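Peptidoglycan-binding domain 1 (Burkholderia, PDB 5NM7) probably cleaves the peptidoglycan of the host cell wall as a modular phage endolysin that joins a peptidoglycan-binding domain to a large lysozyme-like N-acetylmuramidase unit. Local coordinates at residues 51-56 with 75-80; 94-99 with 259-264; 44-49 with 59-64; 178-183 with 208-213. All blocks are in the same frame, centred on the assembly; numbering follows the deposited sequence.

Contact 1: residues 51-56 with 75-80. With GLY (glycine), chain C.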
loop_
_atom_site.group_PDB
_atom_site.type_symbol
_atom_site.label_atom_id
_atom_site.label_comp_id
_atom_site.label_asym_id
_atom_site.label_seq_id
_atom_site.Cartn_x
_atom_site.Cartn_y
_atom_site.Cartn_z
ATOM N N LEU A 51 -10.856 5.106 9.646
ATOM C CA LEU A 51 -9.975 5.287 8.514
ATOM C C LEU A 51 -8.547 5.197 9.046
ATOM O O LEU A 51 -8.305 5.296 10.236
ATOM C CB LEU A 51 -10.178 6.657 7.870
ATOM C CG LEU A 51 -11.501 6.916 7.137
ATOM C CD1 LEU A 51 -11.778 8.395 7.063
ATOM C CD2 LEU A 51 -11.419 6.415 5.722
ATOM N N VAL A 52 -7.609 5.090 8.140
ATOM C CA VAL A 52 -6.203 5.287 8.513
ATOM C C VAL A 52 -5.938 6.780 8.782
ATOM O O VAL A 52 -6.178 7.617 7.912
ATOM C CB VAL A 52 -5.291 4.755 7.407
ATOM C CG1 VAL A 52 -3.848 5.187 7.630
ATOM C CG2 VAL A 52 -5.423 3.234 7.360
ATOM N N ALA A 53 -5.419 7.075 9.976
ATOM C CA ALA A 53 -5.183 8.462 10.402
ATOM C C ALA A 53 -3.841 8.931 9.903
ATOM O O ALA A 53 -2.831 8.864 10.627
ATOM C CB ALA A 53 -5.291 8.599 11.896
ATOM N N ASP A 54 -3.800 9.370 8.658
ATOM C CA ASP A 54 -2.570 9.889 8.039
ATOM C C ASP A 54 -2.604 11.398 7.804
ATOM O O ASP A 54 -1.617 11.981 7.361
ATOM C CB ASP A 54 -2.211 9.160 6.738
ATOM C CG ASP A 54 -3.295 9.242 5.669
ATOM O OD1 ASP A 54 -4.206 10.084 5.812
ATOM O OD2 ASP A 54 -3.219 8.440 4.687
ATOM N N GLY A 55 -3.733 12.038 8.076
ATOM C CA GLY A 55 -3.818 13.488 7.876
ATOM C C GLY A 55 -3.873 13.928 6.428
ATOM O O GLY A 55 -3.759 15.120 6.154
ATOM N N ILE A 56 -4.102 12.989 5.504
ATOM C CA ILE A 56 -4.201 13.255 4.085
ATOM C C ILE A 56 -5.636 13.025 3.656
ATOM O O ILE A 56 -6.183 11.936 3.869
ATOM C CB ILE A 56 -3.236 12.375 3.265
ATOM C CG1 ILE A 56 -1.784 12.698 3.664
ATOM C CG2 ILE A 56 -3.406 12.601 1.775
ATOM C CD1 ILE A 56 -0.811 11.582 3.310
ATOM N N LEU A 75 -8.181 -0.575 4.801
ATOM C CA LEU A 75 -7.375 -0.630 5.992
ATOM C C LEU A 75 -7.840 0.387 7.015
ATOM O O LEU A 75 -8.260 1.489 6.665
ATOM C CB LEU A 75 -5.903 -0.343 5.613
ATOM C CG LEU A 75 -4.821 -0.939 6.474
ATOM C CD1 LEU A 75 -4.846 -2.468 6.368
ATOM C CD2 LEU A 75 -3.461 -0.387 6.083
ATOM N N THR A 76 -7.760 0.011 8.284
ATOM C CA THR A 76 -8.053 0.903 9.425
ATOM C C THR A 76 -6.813 1.178 10.293
ATOM O O THR A 76 -5.836 0.451 10.210
ATOM C CB THR A 76 -9.142 0.282 10.305
ATOM O OG1 THR A 76 -8.591 -0.825 11.044
ATOM C CG2 THR A 76 -10.350 -0.220 9.473
ATOM N N ASP A 77 -6.889 2.182 11.168
ATOM C CA ASP A 77 -5.853 2.432 12.185
ATOM C C ASP A 77 -5.537 1.189 12.990
ATOM O O ASP A 77 -4.364 0.901 13.272
ATOM C CB ASP A 77 -6.278 3.498 13.208
ATOM C CG ASP A 77 -5.898 4.871 12.808
ATOM O OD1 ASP A 77 -5.107 5.045 11.841
ATOM O OD2 ASP A 77 -6.404 5.806 13.484
ATOM N N ALA A 78 -6.591 0.455 13.359
ATOM C CA ALA A 78 -6.437 -0.733 14.181
ATOM C C ALA A 78 -5.627 -1.801 13.465
ATOM O O ALA A 78 -4.870 -2.534 14.118
ATOM C CB ALA A 78 -7.776 -1.305 14.611
ATOM N N ASP A 79 -5.782 -1.922 12.148
ATOM C CA ASP A 79 -4.920 -2.828 11.393
ATOM C C ASP A 79 -3.452 -2.438 11.503
ATOM O O ASP A 79 -2.589 -3.323 11.557
ATOM C CB ASP A 79 -5.302 -2.886 9.917
ATOM C CG ASP A 79 -6.702 -3.401 9.691
ATOM O OD1 ASP A 79 -7.085 -4.424 10.347
ATOM O OD2 ASP A 79 -7.412 -2.781 8.865
ATOM N N LEU A 80 -3.157 -1.136 11.491
ATOM C CA LEU A 80 -1.752 -0.689 11.615
ATOM C C LEU A 80 -1.206 -0.998 12.990
ATOM O O LEU A 80 -0.033 -1.401 13.118
ATOM C CB LEU A 80 -1.598 0.810 11.297
ATOM C CG LEU A 80 -1.951 1.143 9.834
ATOM C CD1 LEU A 80 -1.778 2.646 9.609
ATOM C CD2 LEU A 80 -1.135 0.370 8.822
HETATM N N GLY C . -5.680 8.943 3.558
HETATM C CA GLY C . -5.904 8.489 2.152
HETATM C C GLY C . -7.348 8.607 1.687
HETATM O O GLY C . -7.694 7.996 0.670
HETATM O OXT GLY C . -8.148 9.349 2.293
#
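The CA atoms of Val52 and Asp77 lie 4.7 Å apart where the irregular chain of 51-56 passes the start of helix 77-87. Asp77, in the first turn of that helix, makes the polar link: its OD1 accepts from Ala53 N at 2.8 Å along a nearly straight N-H (168°), met on the syn side but 32° out of the carboxylate plane. The other oxygen, Asp77 OD2, rests 3.4 Å from Ala53 CB. Because OD1 also takes a salt bridge from Arg95 NH1, two donors grip this one oxygen, which should limit rotation of the carboxylate. Val52 spreads its two methyls over different neighbours. Val52 CG1, anti to the backbone N (chi1 169°), meets Leu80 CD1 at 3.8 Å, the two side chains crossing at about a right angle, while Val52 CG2 packs 4.0 Å from Leu75 CB. The helix start is a capping box: Thr76 OG1, at the N-cap, accepts from Asp79 N at 3.2 Å, and Asp79 OD2 accepts in return from Thr76 N at 2.9 Å, on its anti side. The loop has turns of its own, an inverse gamma turn centred on Ala53 followed by an Asx turn in which Asp54 OD1 accepts from Ile56 N above the carboxylate plane. That turn presents Asp54 OD2 to the amino group of a bound glycine, N to OD2 2.8 Å, with Ile56 O as a second acceptor for the same nitrogen. Asn98 of helix 91-101 lies against Val52, Leu75 and Leu80.

Contact 2: residues 94-99 with 259-264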
loop_
_atom_site.group_PDB
_atom_site.type_symbol
_atom_site.label_atom_id
_atom_site.label_comp_id
_atom_site.label_asym_id
_atom_site.label_seq_id
_atom_site.Cartn_x
_atom_site.Cartn_y
_atom_site.Cartn_z
ATOM N N VAL A 94 5.397 2.035 11.573
ATOM C CA VAL A 94 4.407 1.322 10.737
ATOM C C VAL A 94 3.524 2.300 9.983
ATOM O O VAL A 94 3.294 2.125 8.800
ATOM C CB VAL A 94 3.551 0.348 11.562
ATOM C CG1 VAL A 94 2.417 -0.231 10.735
ATOM C CG2 VAL A 94 4.437 -0.783 12.087
ATOM N N ARG A 95 3.084 3.344 10.663
ATOM C CA ARG A 95 2.351 4.404 9.995
ATOM C C ARG A 95 3.146 5.063 8.890
ATOM O O ARG A 95 2.622 5.299 7.794
ATOM C CB ARG A 95 1.929 5.472 10.991
ATOM C CG ARG A 95 0.902 5.014 11.996
ATOM C CD ARG A 95 0.414 6.266 12.727
ATOM N NE ARG A 95 -0.606 5.998 13.728
ATOM C CZ ARG A 95 -1.897 5.720 13.487
ATOM N NH1 ARG A 95 -2.388 5.631 12.241
ATOM N NH2 ARG A 95 -2.714 5.529 14.516
ATOM N N ALA A 96 4.441 5.331 9.131
ATOM C CA ALA A 96 5.318 5.860 8.095
ATOM C C ALA A 96 5.488 4.939 6.912
ATOM O O ALA A 96 5.397 5.341 5.798
ATOM C CB ALA A 96 6.680 6.203 8.683
ATOM N N VAL A 97 5.712 3.647 7.158
ATOM C CA VAL A 97 5.804 2.668 6.072
ATOM C C VAL A 97 4.530 2.569 5.272
ATOM O O VAL A 97 4.554 2.509 4.044
ATOM C CB VAL A 97 6.172 1.280 6.594
ATOM C CG1 VAL A 97 6.073 0.236 5.488
ATOM C CG2 VAL A 97 7.602 1.328 7.060
ATOM N N ASN A 98 3.418 2.523 5.969
ATOM C CA ASN A 98 2.125 2.479 5.299
ATOM C C ASN A 98 1.911 3.698 4.423
ATOM O O ASN A 98 1.503 3.581 3.271
ATOM C CB ASN A 98 1.013 2.364 6.304
ATOM C CG ASN A 98 -0.316 2.121 5.643
ATOM O OD1 ASN A 98 -0.490 1.145 4.909
ATOM N ND2 ASN A 98 -1.255 3.016 5.872
ATOM N N GLU A 99 2.201 4.877 4.951
ATOM C CA GLU A 99 2.059 6.096 4.150
ATOM C C GLU A 99 2.917 6.128 2.908
ATOM O O GLU A 99 2.458 6.520 1.824
ATOM C CB GLU A 99 2.345 7.340 5.023
ATOM C CG GLU A 99 2.151 8.670 4.292
ATOM C CD GLU A 99 2.396 9.885 5.169
ATOM O OE1 GLU A 99 2.127 9.832 6.360
ATOM O OE2 GLU A 99 2.895 10.873 4.621
ATOM N N ASP A 259 9.025 10.998 11.631
ATOM C CA ASP A 259 9.121 12.176 12.523
ATOM C C ASP A 259 7.726 12.750 12.752
ATOM O O ASP A 259 7.356 13.021 13.876
ATOM C CB ASP A 259 10.050 13.254 11.958
ATOM C CG ASP A 259 11.539 12.842 11.948
ATOM O OD1 ASP A 259 11.934 11.893 12.672
ATOM O OD2 ASP A 259 12.317 13.458 11.172
ATOM N N ARG A 260 6.946 12.922 11.684
ATOM C CA ARG A 260 5.567 13.434 11.827
ATOM C C ARG A 260 4.703 12.613 12.767
ATOM O O ARG A 260 4.010 13.153 13.631
ATOM C CB ARG A 260 4.836 13.518 10.479
ATOM C CG ARG A 260 4.900 14.842 9.780
ATOM C CD ARG A 260 3.914 14.903 8.619
ATOM N NE ARG A 260 3.982 13.806 7.649
ATOM C CZ ARG A 260 4.870 13.685 6.653
ATOM N NH1 ARG A 260 5.852 14.582 6.454
ATOM N NH2 ARG A 260 4.793 12.630 5.848
ATOM N N TYR A 261 4.718 11.296 12.577
ATOM C CA TYR A 261 3.919 10.404 13.386
ATOM C C TYR A 261 4.401 10.291 14.821
ATOM O O TYR A 261 3.587 10.092 15.724
ATOM C CB TYR A 261 3.794 9.004 12.754
ATOM C CG TYR A 261 2.937 8.986 11.504
ATOM C CD1 TYR A 261 1.575 9.316 11.573
ATOM C CD2 TYR A 261 3.470 8.632 10.281
ATOM C CE1 TYR A 261 0.774 9.297 10.440
ATOM C CE2 TYR A 261 2.685 8.604 9.150
ATOM C CZ TYR A 261 1.339 8.943 9.238
ATOM O OH TYR A 261 0.583 8.919 8.091
ATOM N N SER A 262 5.712 10.353 15.012
ATOM C CA SER A 262 6.304 10.377 16.353
ATOM C C SER A 262 5.847 11.599 17.123
ATOM O O SER A 262 5.440 11.479 18.261
ATOM C CB SER A 262 7.823 10.419 16.274
ATOM O OG SER A 262 8.327 9.271 15.662
ATOM N N ARG A 263 5.890 12.752 16.458
ATOM C CA ARG A 263 5.359 14.007 17.011
ATOM C C ARG A 263 3.858 13.958 17.312
ATOM O O ARG A 263 3.432 14.338 18.408
ATOM C CB ARG A 263 5.676 15.180 16.077
ATOM C CG ARG A 263 7.152 15.546 16.104
ATOM C CD ARG A 263 7.494 16.847 15.386
ATOM N NE ARG A 263 7.195 16.828 13.947
ATOM C CZ ARG A 263 8.082 16.734 12.937
ATOM N NH1 ARG A 263 9.405 16.647 13.145
ATOM N NH2 ARG A 263 7.634 16.727 11.677
ATOM N N ALA A 264 3.064 13.486 16.352
ATOM C CA ALA A 264 1.598 13.388 16.521
ATOM C C ALA A 264 1.205 12.541 17.734
ATOM O O ALA A 264 0.404 12.973 18.568
ATOM C CB ALA A 264 0.946 12.839 15.254
#
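Tyr261 points its ring from helix 250-265 into the side of helix 91-101, where Arg95, Ala96 and Glu99 all meet the ring or its hydroxyl. Arg95 lies over one face: its CB stands 3.5 Å from the centroid of the Tyr261 ring and close to the normal, a CH-pi contact, and Arg95 CD comes 3.5 Å from Tyr261 CD1. The arginine therefore crosses the ring with its aliphatic portion, at about a right angle to the tyrosine side chain, its guanidinium continuing toward Asp77 of helix 77-87. Ala96 meets Tyr261 CD2 with its backbone N at 3.6 Å, its CB lying farther off. Glu99 receives the phenol. With CG anti to the backbone N (chi1 -177°) and the chain extended, its carboxylate arrives at the hydroxyl and stands almost upright to the ring, the planes 81° apart. Tyr261 OH donates to Glu99 OE1 in a very short hydrogen bond of 2.5 Å. The second oxygen, Glu99 OE2, forms a salt bridge with Arg260 NH2 at 2.9 Å, a bent bond met on the syn side; the bent chain of Arg260 brings its guanidinium edge to the carboxylate. Consecutive residues of one helix thus hold both oxygens of Glu99. Asp54 also packs against Tyr261. The helix segments run roughly antiparallel, at 138°, with axes 9.2 Å apart at closest approach, and join helix 91-101 to the chain's last helix, 250-265, in the lysozyme-like part of the protein.

Contact 3: residues 44-49 with 59-64. With GLY (glycine), chain C.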
loop_
_atom_site.group_PDB
_atom_site.type_symbol
_atom_site.label_atom_id
_atom_site.label_comp_id
_atom_site.label_asym_id
_atom_site.label_seq_id
_atom_site.Cartn_x
_atom_site.Cartn_y
_atom_site.Cartn_z
ATOM N N ALA A 44 -7.903 13.391 13.312
ATOM C CA ALA A 44 -8.914 13.105 14.303
ATOM C C ALA A 44 -10.170 12.530 13.659
ATOM O O ALA A 44 -10.758 11.573 14.160
ATOM C CB ALA A 44 -9.233 14.350 15.140
ATOM N N PHE A 45 -10.593 13.099 12.533
ATOM C CA PHE A 45 -11.722 12.556 11.802
ATOM C C PHE A 45 -11.461 11.118 11.343
ATOM O O PHE A 45 -12.315 10.229 11.489
ATOM C CB PHE A 45 -12.066 13.423 10.578
ATOM C CG PHE A 45 -13.126 12.831 9.716
ATOM C CD1 PHE A 45 -14.477 12.970 10.045
ATOM C CD2 PHE A 45 -12.798 12.080 8.583
ATOM C CE1 PHE A 45 -15.442 12.357 9.271
ATOM C CE2 PHE A 45 -13.769 11.496 7.810
ATOM C CZ PHE A 45 -15.100 11.641 8.149
ATOM N N GLN A 46 -10.279 10.879 10.793
ATOM C CA GLN A 46 -9.979 9.556 10.270
ATOM C C GLN A 46 -9.987 8.524 11.393
ATOM O O GLN A 46 -10.583 7.459 11.261
ATOM C CB GLN A 46 -8.643 9.574 9.555
ATOM C CG GLN A 46 -8.650 10.319 8.216
ATOM C CD GLN A 46 -7.263 10.681 7.728
ATOM O OE1 GLN A 46 -6.361 10.953 8.542
ATOM N NE2 GLN A 46 -7.076 10.716 6.424
ATOM N N ALA A 47 -9.363 8.888 12.505
ATOM C CA ALA A 47 -9.201 7.968 13.635
ATOM C C ALA A 47 -10.533 7.568 14.193
ATOM O O ALA A 47 -10.773 6.393 14.443
ATOM C CB ALA A 47 -8.330 8.583 14.723
ATOM N N THR A 48 -11.430 8.538 14.336
ATOM C CA THR A 48 -12.719 8.286 14.965
ATOM C C THR A 48 -13.709 7.586 14.033
ATOM O O THR A 48 -14.618 6.954 14.526
ATOM C CB THR A 48 -13.333 9.563 15.546
ATOM O OG1 THR A 48 -13.538 10.518 14.518
ATOM C CG2 THR A 48 -12.426 10.152 16.604
ATOM N N HIS A 49 -13.506 7.635 12.716
ATOM C CA HIS A 49 -14.402 6.974 11.747
ATOM C C HIS A 49 -13.838 5.688 11.095
ATOM O O HIS A 49 -14.331 5.266 10.058
ATOM C CB HIS A 49 -14.815 7.966 10.670
ATOM C CG HIS A 49 -15.648 9.078 11.193
ATOM N ND1 HIS A 49 -15.124 10.111 11.938
ATOM C CD2 HIS A 49 -16.978 9.305 11.109
ATOM C CE1 HIS A 49 -16.098 10.930 12.290
ATOM N NE2 HIS A 49 -17.225 10.478 11.777
ATOM N N PRO A 59 -9.192 10.016 -1.411
ATOM C CA PRO A 59 -10.527 9.535 -1.836
ATOM C C PRO A 59 -11.293 8.787 -0.749
ATOM O O PRO A 59 -12.520 8.904 -0.635
ATOM C CB PRO A 59 -10.211 8.640 -3.040
ATOM C CG PRO A 59 -8.841 9.019 -3.468
ATOM C CD PRO A 59 -8.114 9.490 -2.281
ATOM N N LYS A 60 -10.585 8.037 0.091
ATOM C CA LYS A 60 -11.248 7.322 1.171
ATOM C C LYS A 60 -11.810 8.270 2.198
ATOM O O LYS A 60 -12.942 8.088 2.674
ATOM C CB LYS A 60 -10.290 6.320 1.841
ATOM C CG LYS A 60 -9.821 5.245 0.884
ATOM C CD LYS A 60 -8.790 4.375 1.559
ATOM C CE LYS A 60 -8.341 3.272 0.625
ATOM N NZ LYS A 60 -7.256 2.473 1.252
ATOM N N THR A 61 -11.004 9.257 2.593
ATOM C CA THR A 61 -11.468 10.242 3.564
ATOM C C THR A 61 -12.642 11.038 2.991
ATOM O O THR A 61 -13.653 11.224 3.695
ATOM C CB THR A 61 -10.347 11.160 4.006
ATOM O OG1 THR A 61 -9.327 10.354 4.628
ATOM C CG2 THR A 61 -10.825 12.136 5.058
ATOM N N TRP A 62 -12.518 11.468 1.749
ATOM C CA TRP A 62 -13.603 12.208 1.086
ATOM C C TRP A 62 -14.913 11.425 1.066
ATOM O O TRP A 62 -15.989 11.988 1.331
ATOM C CB TRP A 62 -13.236 12.625 -0.326
ATOM C CG TRP A 62 -12.423 13.859 -0.386
ATOM C CD1 TRP A 62 -11.174 13.988 -0.885
ATOM C CD2 TRP A 62 -12.817 15.160 0.051
ATOM N NE1 TRP A 62 -10.758 15.281 -0.788
ATOM C CE2 TRP A 62 -11.754 16.032 -0.231
ATOM C CE3 TRP A 62 -13.984 15.674 0.625
ATOM C CZ2 TRP A 62 -11.795 17.383 0.068
ATOM C CZ3 TRP A 62 -14.040 17.010 0.914
ATOM C CH2 TRP A 62 -12.950 17.861 0.641
ATOM N N SER A 63 -14.832 10.135 0.765
ATOM C CA SER A 63 -16.015 9.297 0.771
ATOM C C SER A 63 -16.708 9.269 2.142
ATOM O O SER A 63 -17.926 9.396 2.225
ATOM C CB SER A 63 -15.692 7.882 0.247
ATOM O OG SER A 63 -16.826 7.063 0.387
ATOM N N THR A 64 -15.949 9.124 3.226
ATOM C CA THR A 64 -16.549 9.116 4.562
ATOM C C THR A 64 -17.022 10.492 4.957
ATOM O O THR A 64 -18.087 10.667 5.568
ATOM C CB THR A 64 -15.582 8.557 5.611
ATOM O OG1 THR A 64 -15.159 7.264 5.151
ATOM C CG2 THR A 64 -16.273 8.419 6.950
HETATM N N GLY C . -5.680 8.943 3.558
HETATM C CA GLY C . -5.904 8.489 2.152
HETATM C C GLY C . -7.348 8.607 1.687
HETATM O O GLY C . -7.694 7.996 0.670
HETATM O OXT GLY C . -8.148 9.349 2.293
#
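Thr61 OG1 is gripped from two directions: it accepts from Gln46 NE2 at 2.9 Å, almost linearly (171°) and in the plane of the amide, and donates to the carboxylate of a bound glycine, OG1 to OXT 2.8 Å. The amide of Gln46 is fixed by further bonds, from NE2 to Asp54 OD1 and from Gly55 N to OE1, which settle its orientation. At chi1 -61° Thr61 sets its hydroxyl beside its own backbone N and swings its methyl to the other side, where CG2 meets Phe45 CD2 at 4.0 Å. The polar and apolar halves of the contact thus share one threonine. Phe45 continues the apolar half, its CZ lying 3.6 Å from Thr64 CG2; the same methyl also touches His49 CB at 4.0 Å. The imidazole of His49 lies with one face over Phe45 CE1, and its ND1 donates to Phe45 O, which also receives His49 N. The helix segments, 75° apart, approach to 10.9 Å between axes. At the start of helix 59-67 the glycine carboxylate takes Lys60 N on O and Thr61 N on OXT, each at 2.9 Å, so the helix end probably favours its negative charge. With the ligand's amino group held by the 51-56 loop, the pocket complements both ends of a zwitterion, consistent with a peptidoglycan-binding domain recognising a small amino-acid or peptide group of the cell wall.

Contact 4: residues 178-183 with 208-213. With GLY (glycine), chain E.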
loop_
_atom_site.group_PDB
_atom_site.type_symbol
_atom_site.label_atom_id
_atom_site.label_comp_id
_atom_site.label_asym_id
_atom_site.label_seq_id
_atom_site.Cartn_x
_atom_site.Cartn_y
_atom_site.Cartn_z
ATOM N N TRP A 178 0.798 -8.319 -5.654
ATOM C CA TRP A 178 -0.588 -8.201 -5.203
ATOM C C TRP A 178 -0.785 -7.200 -4.125
ATOM O O TRP A 178 -0.029 -7.149 -3.163
ATOM C CB TRP A 178 -1.043 -9.549 -4.650
ATOM C CG TRP A 178 -1.022 -10.583 -5.704
ATOM C CD1 TRP A 178 0.035 -11.356 -6.100
ATOM C CD2 TRP A 178 -2.107 -10.945 -6.536
ATOM N NE1 TRP A 178 -0.313 -12.148 -7.134
ATOM C CE2 TRP A 178 -1.627 -11.910 -7.440
ATOM C CE3 TRP A 178 -3.432 -10.515 -6.627
ATOM C CZ2 TRP A 178 -2.432 -12.503 -8.397
ATOM C CZ3 TRP A 178 -4.223 -11.090 -7.588
ATOM C CH2 TRP A 178 -3.726 -12.057 -8.467
ATOM N N GLY A 179 -1.837 -6.404 -4.284
ATOM C CA GLY A 179 -2.370 -5.565 -3.235
ATOM C C GLY A 179 -1.541 -4.320 -2.963
ATOM O O GLY A 179 -0.668 -3.948 -3.743
ATOM N N ALA A 180 -1.898 -3.675 -1.852
ATOM C CA ALA A 180 -1.432 -2.346 -1.504
ATOM C C ALA A 180 0.084 -2.302 -1.363
ATOM O O ALA A 180 0.698 -1.277 -1.677
ATOM C CB ALA A 180 -2.070 -1.892 -0.205
ATOM N N PHE A 181 0.695 -3.435 -0.951
ATOM C CA PHE A 181 2.165 -3.519 -0.835
ATOM C C PHE A 181 2.866 -4.294 -1.930
ATOM O O PHE A 181 4.064 -4.507 -1.878
ATOM C CB PHE A 181 2.523 -4.060 0.560
ATOM C CG PHE A 181 2.115 -3.137 1.634
ATOM C CD1 PHE A 181 2.944 -2.088 2.032
ATOM C CD2 PHE A 181 0.872 -3.220 2.191
ATOM C CE1 PHE A 181 2.526 -1.191 2.979
ATOM C CE2 PHE A 181 0.479 -2.335 3.171
ATOM C CZ PHE A 181 1.295 -1.295 3.543
ATOM N N GLN A 182 2.114 -4.715 -2.950
ATOM C CA GLN A 182 2.674 -5.330 -4.131
ATOM C C GLN A 182 3.640 -6.473 -3.796
ATOM O O GLN A 182 4.805 -6.480 -4.232
ATOM C CB GLN A 182 3.266 -4.259 -5.049
ATOM C CG GLN A 182 2.188 -3.390 -5.672
ATOM C CD GLN A 182 1.378 -4.159 -6.709
ATOM O OE1 GLN A 182 1.874 -4.400 -7.804
ATOM N NE2 GLN A 182 0.186 -4.578 -6.358
ATOM N N ILE A 183 3.140 -7.393 -2.984
ATOM C CA ILE A 183 3.923 -8.573 -2.596
ATOM C C ILE A 183 3.864 -9.576 -3.739
ATOM O O ILE A 183 2.762 -9.919 -4.226
ATOM C CB ILE A 183 3.434 -9.147 -1.280
ATOM C CG1 ILE A 183 3.474 -8.097 -0.159
ATOM C CG2 ILE A 183 4.237 -10.395 -0.912
ATOM C CD1 ILE A 183 4.832 -7.495 0.131
ATOM N N ALA A 208 -6.507 -5.293 4.795
ATOM C CA ALA A 208 -5.916 -5.924 5.980
ATOM C C ALA A 208 -5.129 -7.194 5.640
ATOM O O ALA A 208 -4.040 -7.403 6.155
ATOM C CB ALA A 208 -6.992 -6.200 7.024
ATOM N N GLU A 209 -5.680 -8.042 4.754
ATOM C CA GLU A 209 -4.964 -9.219 4.314
ATOM C C GLU A 209 -3.732 -8.859 3.498
ATOM O O GLU A 209 -2.707 -9.516 3.592
ATOM C CB GLU A 209 -5.864 -10.166 3.513
ATOM C CG GLU A 209 -6.926 -10.839 4.367
ATOM C CD GLU A 209 -6.333 -11.842 5.377
ATOM O OE1 GLU A 209 -5.273 -12.415 5.089
ATOM O OE2 GLU A 209 -6.927 -12.093 6.452
ATOM N N GLN A 210 -3.835 -7.795 2.718
ATOM C CA GLN A 210 -2.718 -7.323 1.909
ATOM C C GLN A 210 -1.591 -6.800 2.798
ATOM O O GLN A 210 -0.425 -7.051 2.512
ATOM C CB GLN A 210 -3.211 -6.257 0.970
ATOM C CG GLN A 210 -4.191 -6.821 -0.027
ATOM C CD GLN A 210 -4.782 -5.745 -0.911
ATOM O OE1 GLN A 210 -4.399 -4.587 -0.839
ATOM N NE2 GLN A 210 -5.687 -6.147 -1.785
ATOM N N LEU A 211 -1.957 -6.088 3.849
ATOM C CA LEU A 211 -0.980 -5.649 4.880
ATOM C C LEU A 211 -0.376 -6.857 5.608
ATOM O O LEU A 211 0.808 -6.843 5.914
ATOM C CB LEU A 211 -1.603 -4.742 5.907
ATOM C CG LEU A 211 -0.753 -4.265 7.107
ATOM C CD1 LEU A 211 0.462 -3.476 6.660
ATOM C CD2 LEU A 211 -1.610 -3.448 8.038
ATOM N N GLU A 212 -1.184 -7.883 5.880
ATOM C CA GLU A 212 -0.686 -9.106 6.546
ATOM C C GLU A 212 0.404 -9.741 5.704
ATOM O O GLU A 212 1.399 -10.206 6.250
ATOM C CB GLU A 212 -1.832 -10.092 6.838
ATOM C CG GLU A 212 -1.436 -11.480 7.368
ATOM C CD GLU A 212 -0.703 -11.471 8.683
ATOM O OE1 GLU A 212 -0.682 -10.467 9.442
ATOM O OE2 GLU A 212 -0.063 -12.507 9.002
ATOM N N ALA A 213 0.239 -9.741 4.368
ATOM C CA ALA A 213 1.273 -10.223 3.484
ATOM C C ALA A 213 2.549 -9.439 3.629
ATOM O O ALA A 213 3.671 -10.032 3.723
ATOM C CB ALA A 213 0.839 -10.252 2.045
HETATM N N GLY E . -1.159 -7.986 10.668
HETATM C CA GLY E . -1.633 -6.913 9.727
HETATM C C GLY E . -3.118 -6.989 9.476
HETATM O O GLY E . -3.740 -7.852 10.086
HETATM O OXT GLY E . -3.735 -6.207 8.717
HETATM O O HOH W 1 0.076 -6.187 -0.387
#
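The beta-hairpin between strands 176-178 and 183-184, closed by a type I turn from Gly179 to Gln182 with a G1 bulge opposite Trp178, rests on helix 207-219. Its main link is Gln210, whose extended side chain reaches the turn. Gln210 OE1 accepts from Ala180 N at 2.8 Å, with the donor well above the amide plane (53° out of it) and off the lone pairs. The amide passes close to Gly179, Gln210 CD to Gly179 CA 3.4 Å, where no side chain intervenes. Gln210 NE2 donates to Met203 O and Gly106 O, holding the amide in place. A water bridges the two backbones: it donates to Trp178 O and Gln210 O and accepts from Phe181 N at 2.9 Å. Phe181 and Leu211 lie alongside each other, pointing the same way, with Phe181 CE2 3.7 Å from Leu211 CD1; Ile183 CG1 meets Ala213 CB at 4.1 Å. Leu211 CD2 faces a bound glycine, whose amino group donates to Glu212 OE1 at 2.8 Å; OE1 also pairs with Arg86 NH1. Helix 77-87 packs on Leu211 through Leu80 and Ala83, helix 196-205 touches Trp178 and Ala213, and strand 115-117 pairs with 176-178 to complete the three-stranded antiparallel sheet.

Contacts 1 and 3 interleave along the chain, their centres 9 Å apart, and both touch the glycine of chain C, so one pocket draws on the 51-56 loop and helices 36-48 and 59-67. Contact 2, 11 Å from contact 1, starts on helix 91-101, which follows helix 77-87 in the chain, and brings in the C-terminal helix. Contact 4 falls within the long span between the segments of contact 2; its centre is 15 Å from that of contact 1, which it touches through Leu75 and Leu211, and 21 Å from that of contact 3. Helix 77-87 thus borders both the peptidoglycan-binding region and the muramidase, packing the two modules closely together.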